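Side-chain contacts in aerobactin synthase IucA (Klebsiella pneumoniae subsp. pneumoniae, PDB 5JM8), which probably catalyses an ATP-dependent ligation step in the assembly of the siderophore aerobactin, as a member of the NRPS-independent siderophore synthetase family: residues Q39-L44 against A49-V54; Q241-V244 against L248-D251. All blocks are in the same frame, centred on the assembly; numbering follows the deposited sequence.

Overall arrangement
Contacts 1 and 2 illustrate how elements that follow one another closely in sequence fold back on themselves. They come in series along the chain: the hairpin of contact 1 is complete well before the helix-to-strand turn of contact 2 begins. Their centres are 59 Å apart, with nearest atoms about 48 Å from each other, on opposite sides of the chain's centre. Nor do they share a sheet: contact 1 belongs to the five-stranded antiparallel sheet near the N-terminus, whereas contact 2 joins helix 238-246 to strand 249-255, an outer strand, within this chain, of a three-stranded sheet in the IucA/IucC family region. Both are local contacts, in two remote parts of the protein.

Contact 1. Residues Q39-L44 against A49-V54; sequences QLIIPL and ALHFRV
Strands 39-43 and 49-54 form an antiparallel beta hairpin, the second and third strands of the five-stranded sheet near the N-terminus, and their side chains sort onto two contrasting faces. The backbones are joined at two hydrogen-bonded pairs, Leu-40 with Phe-52 and Ile-42 with Leu-50, each closed by two N-H to O bonds.

On the face of Gln-39, Ile-41 and His-51, a polar link spans the strands diagonally: ND1 of His-51 donates to OE1 of Gln-39 (3.1 Å), with the oxygen lying in the ring plane. The extended Gln-39 chain brings OE1 to the edge of the ring, the amide plane turned 79° from the ring plane. Ile-41 CG1 sits over the centre of one face of that ring in a CH-pi contact, 3.8 Å from the centroid. Hydrogen bond and CH-pi contact together should limit rotation of the imidazole. Beyond it, Ile-41 CG2 meets Ala-49 CB at 3.8 Å.

The other face is apolar. With CG1 anti to its carbonyl carbon (chi1 -58°), Ile-42 extends CD1 to within 3.6 Å of Phe-52 CE2. Just past the paired residues, Leu-44 CD1 reaches Leu-50 CG.

Helix 82-96 packs on this apolar side, its Leu-85 touching Leu-50 and Phe-52. Strand 64-72 continues the sheet beyond 49-54, with Glu-66 salt-bridged to Arg-53, and strand 31-32 flanks 39-43.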
loop_
_atom_site.group_PDB
_atom_site.type_symbol
_atom_site.label_atom_id
_atom_site.label_comp_id
_atom_site.label_asym_id
_atom_site.label_seq_id
_atom_site.Cartn_x
_atom_site.Cartn_y
_atom_site.Cartn_z
ATOM N N GLN A 39 30.129 34.991 25.221
ATOM C CA GLN A 39 29.321 35.823 24.337
ATOM C C GLN A 39 30.124 36.213 23.105
ATOM O O GLN A 39 31.326 36.464 23.192
ATOM C CB GLN A 39 28.832 37.079 25.062
ATOM C CG GLN A 39 27.826 36.811 26.172
ATOM C CD GLN A 39 27.275 38.088 26.773
ATOM O OE1 GLN A 39 27.830 39.168 26.575
ATOM N NE2 GLN A 39 26.174 37.972 27.510
ATOM N N LEU A 40 29.457 36.253 21.956
ATOM C CA LEU A 40 30.087 36.693 20.718
ATOM C C LEU A 40 29.779 38.167 20.489
ATOM O O LEU A 40 28.627 38.594 20.590
ATOM C CB LEU A 40 29.611 35.847 19.535
ATOM C CG LEU A 40 30.358 36.090 18.222
ATOM C CD1 LEU A 40 30.567 34.780 17.476
ATOM C CD2 LEU A 40 29.608 37.087 17.353
ATOM N N ILE A 41 30.817 38.936 20.179
ATOM C CA ILE A 41 30.700 40.382 20.074
ATOM C C ILE A 41 30.936 40.861 18.645
ATOM O O ILE A 41 31.915 40.476 18.003
ATOM C CB ILE A 41 31.692 41.084 21.029
ATOM C CG1 ILE A 41 31.363 40.717 22.479
ATOM C CG2 ILE A 41 31.644 42.601 20.848
ATOM C CD1 ILE A 41 32.436 41.102 23.475
ATOM N N ILE A 42 30.025 41.701 18.164
ATOM C CA ILE A 42 30.171 42.362 16.873
ATOM C C ILE A 42 30.216 43.870 17.102
ATOM O O ILE A 42 29.179 44.492 17.330
ATOM C CB ILE A 42 29.020 42.017 15.913
ATOM C CG1 ILE A 42 28.947 40.501 15.699
ATOM C CG2 ILE A 42 29.212 42.745 14.584
ATOM C CD1 ILE A 42 27.745 40.033 14.904
ATOM N N PRO A 43 31.420 44.464 17.055
ATOM C CA PRO A 43 31.543 45.898 17.340
ATOM C C PRO A 43 30.791 46.768 16.340
ATOM O O PRO A 43 30.794 46.465 15.149
ATOM C CB PRO A 43 33.052 46.150 17.244
ATOM C CG PRO A 43 33.683 44.818 17.424
ATOM C CD PRO A 43 32.735 43.842 16.817
ATOM N N LEU A 44 30.162 47.833 16.829
ATOM C CA LEU A 44 29.453 48.780 15.974
ATOM C C LEU A 44 30.219 50.097 15.855
ATOM O O LEU A 44 29.797 51.009 15.144
ATOM C CB LEU A 44 28.047 49.047 16.518
ATOM C CG LEU A 44 27.073 47.866 16.529
ATOM C CD1 LEU A 44 25.787 48.253 17.242
ATOM C CD2 LEU A 44 26.776 47.394 15.113
ATOM N N ALA A 49 28.633 48.020 20.851
ATOM C CA ALA A 49 28.755 46.687 20.273
ATOM C C ALA A 49 27.537 45.826 20.590
ATOM O O ALA A 49 26.792 46.109 21.528
ATOM C CB ALA A 49 30.017 46.014 20.781
ATOM N N LEU A 50 27.348 44.772 19.798
ATOM C CA LEU A 50 26.265 43.817 20.009
ATOM C C LEU A 50 26.805 42.559 20.670
ATOM O O LEU A 50 27.771 41.971 20.192
ATOM C CB LEU A 50 25.588 43.471 18.682
ATOM C CG LEU A 50 24.794 44.608 18.033
ATOM C CD1 LEU A 50 24.435 44.268 16.596
ATOM C CD2 LEU A 50 23.537 44.924 18.838
ATOM N N HIS A 51 26.172 42.155 21.767
ATOM C CA HIS A 51 26.586 40.972 22.515
ATOM C C HIS A 51 25.600 39.815 22.377
ATOM O O HIS A 51 24.471 39.895 22.857
ATOM C CB HIS A 51 26.748 41.322 23.991
ATOM C CG HIS A 51 27.960 42.149 24.292
ATOM N ND1 HIS A 51 28.877 41.785 25.249
ATOM C CD2 HIS A 51 28.410 43.311 23.757
ATOM C CE1 HIS A 51 29.840 42.688 25.300
ATOM N NE2 HIS A 51 29.582 43.624 24.406
ATOM N N PHE A 52 26.046 38.740 21.732
ATOM C CA PHE A 52 25.216 37.558 21.511
ATOM C C PHE A 52 25.602 36.409 22.438
ATOM O O PHE A 52 26.732 35.923 22.397
ATOM C CB PHE A 52 25.326 37.093 20.056
ATOM C CG PHE A 52 24.828 38.099 19.057
ATOM C CD1 PHE A 52 23.480 38.179 18.752
ATOM C CD2 PHE A 52 25.705 38.962 18.424
ATOM C CE1 PHE A 52 23.017 39.102 17.831
ATOM C CE2 PHE A 52 25.246 39.887 17.503
ATOM C CZ PHE A 52 23.902 39.956 17.208
ATOM N N ARG A 53 24.657 35.970 23.264
ATOM C CA ARG A 53 24.866 34.800 24.107
ATOM C C ARG A 53 25.021 33.569 23.224
ATOM O O ARG A 53 24.149 33.272 22.410
ATOM C CB ARG A 53 23.703 34.612 25.082
ATOM C CG ARG A 53 23.507 35.761 26.051
ATOM C CD ARG A 53 22.269 35.552 26.908
ATOM N NE ARG A 53 22.378 34.355 27.738
ATOM C CZ ARG A 53 21.395 33.872 28.493
ATOM N NH1 ARG A 53 20.216 34.478 28.528
ATOM N NH2 ARG A 53 21.594 32.776 29.212
ATOM N N VAL A 54 26.136 32.864 23.385
ATOM C CA VAL A 54 26.437 31.698 22.560
ATOM C C VAL A 54 26.061 30.396 23.265
ATOM O O VAL A 54 26.636 30.048 24.296
ATOM C CB VAL A 54 27.930 31.655 22.189
ATOM C CG1 VAL A 54 28.228 30.457 21.302
ATOM C CG2 VAL A 54 28.341 32.945 21.491
#

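Contact 2. Residues Q241-V244 against L248-D251; sequences QELV and LIKD
One carbonyl oxygen, that of Leu-243, receives two backbone N-H groups where helix 238-246 gives way to strand 249-255. Leu-248 N approaches at 2.8 Å, but the bond is weak because the N-H points well off the oxygen (129°). Ile-249 N comes to the same Leu-243 O at 3.1 Å and is somewhat better directed, at 141°. This second donor stands far above the carbonyl plane rather than on a lone pair; two backbone N-H groups, one of them weakly bonded, satisfy the oxygen. Consecutive amides thus converge on a single acceptor near the C-terminal end of the helix. The bond from Leu-248, five residues on from its acceptor, is of the kind found in a Schellman motif, although by itself it does not establish the full motif.

Beside this polar point the side chains pack together. Leu-243 is the main apolar partner: its CD1 packs against Ile-249 CD1 at 3.5 Å, and its other methyl, CD2, lies 4.0 Å from Leu-248 CD1. The Ile-249 side chain turns CG1 anti to the carbonyl carbon (chi1 -71°), which lets CD1 also press on Leu-243 CB. Its other branch, CG2, meets Val-244 CG2 at 4.1 Å, the two side chains crossing at about a right angle.

Three polar side chains are paired outside the contact: Lys-250 NZ forms a salt bridge with Glu-216, Gln-241 NE2 bonds to the backbone oxygen of Leu-235, and the Asp-251 carboxylate is gripped twice, OD2 pairing with Arg-180 while OD1 accepts from Gly-253 N.

Strand 249-255 is an edge of its three-stranded sheet within this chain. Strand 177-185 runs beside it, linked by backbone bonds of Leu-248 with Asn-185 and Lys-250 with Ala-183, while Leu-235 of helix 228-235 touches Val-244 and Asp-251.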
loop_
_atom_site.group_PDB
_atom_site.type_symbol
_atom_site.label_atom_id
_atom_site.label_comp_id
_atom_site.label_asym_id
_atom_site.label_seq_id
_atom_site.Cartn_x
_atom_site.Cartn_y
_atom_site.Cartn_z
ATOM N N GLN A 241 -0.074 35.941 -27.053
ATOM C CA GLN A 241 -1.442 36.216 -27.477
ATOM C C GLN A 241 -1.551 36.322 -28.995
ATOM O O GLN A 241 -2.625 36.114 -29.560
ATOM C CB GLN A 241 -1.949 37.497 -26.816
ATOM C CG GLN A 241 -2.093 37.359 -25.314
ATOM C CD GLN A 241 -2.318 38.681 -24.616
ATOM O OE1 GLN A 241 -2.539 39.709 -25.253
ATOM N NE2 GLN A 241 -2.261 38.660 -23.294
ATOM N N GLU A 242 -0.440 36.650 -29.648
ATOM C CA GLU A 242 -0.361 36.581 -31.103
ATOM C C GLU A 242 -0.640 35.158 -31.550
ATOM O O GLU A 242 -1.273 34.927 -32.581
ATOM C CB GLU A 242 1.018 37.017 -31.607
ATOM C CG GLU A 242 1.175 38.511 -31.844
ATOM C CD GLU A 242 2.501 38.860 -32.499
ATOM O OE1 GLU A 242 3.276 37.932 -32.815
ATOM O OE2 GLU A 242 2.770 40.064 -32.697
ATOM N N LEU A 243 -0.157 34.208 -30.756
ATOM C CA LEU A 243 -0.299 32.794 -31.064
ATOM C C LEU A 243 -1.691 32.288 -30.700
ATOM O O LEU A 243 -2.210 31.372 -31.335
ATOM C CB LEU A 243 0.768 31.985 -30.331
ATOM C CG LEU A 243 2.209 32.375 -30.667
ATOM C CD1 LEU A 243 3.187 31.674 -29.739
ATOM C CD2 LEU A 243 2.526 32.056 -32.120
ATOM N N VAL A 244 -2.296 32.886 -29.678
ATOM C CA VAL A 244 -3.671 32.555 -29.314
ATOM C C VAL A 244 -4.623 33.075 -30.389
ATOM O O VAL A 244 -5.606 32.417 -30.733
ATOM C CB VAL A 244 -4.065 33.146 -27.939
ATOM C CG1 VAL A 244 -5.528 32.852 -27.624
ATOM C CG2 VAL A 244 -3.177 32.587 -26.846
ATOM N N LEU A 248 -2.557 29.010 -32.769
ATOM C CA LEU A 248 -1.433 28.099 -32.567
ATOM C C LEU A 248 -1.256 27.743 -31.095
ATOM O O LEU A 248 -0.478 26.850 -30.761
ATOM C CB LEU A 248 -0.144 28.713 -33.113
ATOM C CG LEU A 248 -0.146 28.988 -34.618
ATOM C CD1 LEU A 248 1.111 29.732 -35.038
ATOM C CD2 LEU A 248 -0.299 27.707 -35.426
ATOM N N ILE A 249 -1.969 28.451 -30.223
ATOM C CA ILE A 249 -2.001 28.120 -28.803
ATOM C C ILE A 249 -3.431 28.115 -28.281
ATOM O O ILE A 249 -4.191 29.059 -28.509
ATOM C CB ILE A 249 -1.160 29.107 -27.963
ATOM C CG1 ILE A 249 0.330 28.883 -28.236
ATOM C CG2 ILE A 249 -1.455 28.929 -26.464
ATOM C CD1 ILE A 249 1.264 29.816 -27.473
ATOM N N LYS A 250 -3.784 27.047 -27.571
ATOM C CA LYS A 250 -5.048 26.974 -26.852
ATOM C C LYS A 250 -4.769 26.736 -25.373
ATOM O O LYS A 250 -4.026 25.826 -25.009
ATOM C CB LYS A 250 -5.943 25.867 -27.414
ATOM C CG LYS A 250 -7.281 25.732 -26.694
ATOM C CD LYS A 250 -8.131 24.616 -27.276
ATOM C CE LYS A 250 -9.463 24.501 -26.547
ATOM N NZ LYS A 250 -10.306 23.395 -27.080
ATOM N N ASP A 251 -5.369 27.565 -24.529
ATOM C CA ASP A 251 -5.199 27.460 -23.087
ATOM C C ASP A 251 -6.181 26.450 -22.491
ATOM O O ASP A 251 -7.380 26.716 -22.405
ATOM C CB ASP A 251 -5.393 28.834 -22.445
ATOM C CG ASP A 251 -5.071 28.842 -20.966
ATOM O OD1 ASP A 251 -4.760 27.772 -20.402
ATOM O OD2 ASP A 251 -5.135 29.932 -20.359
#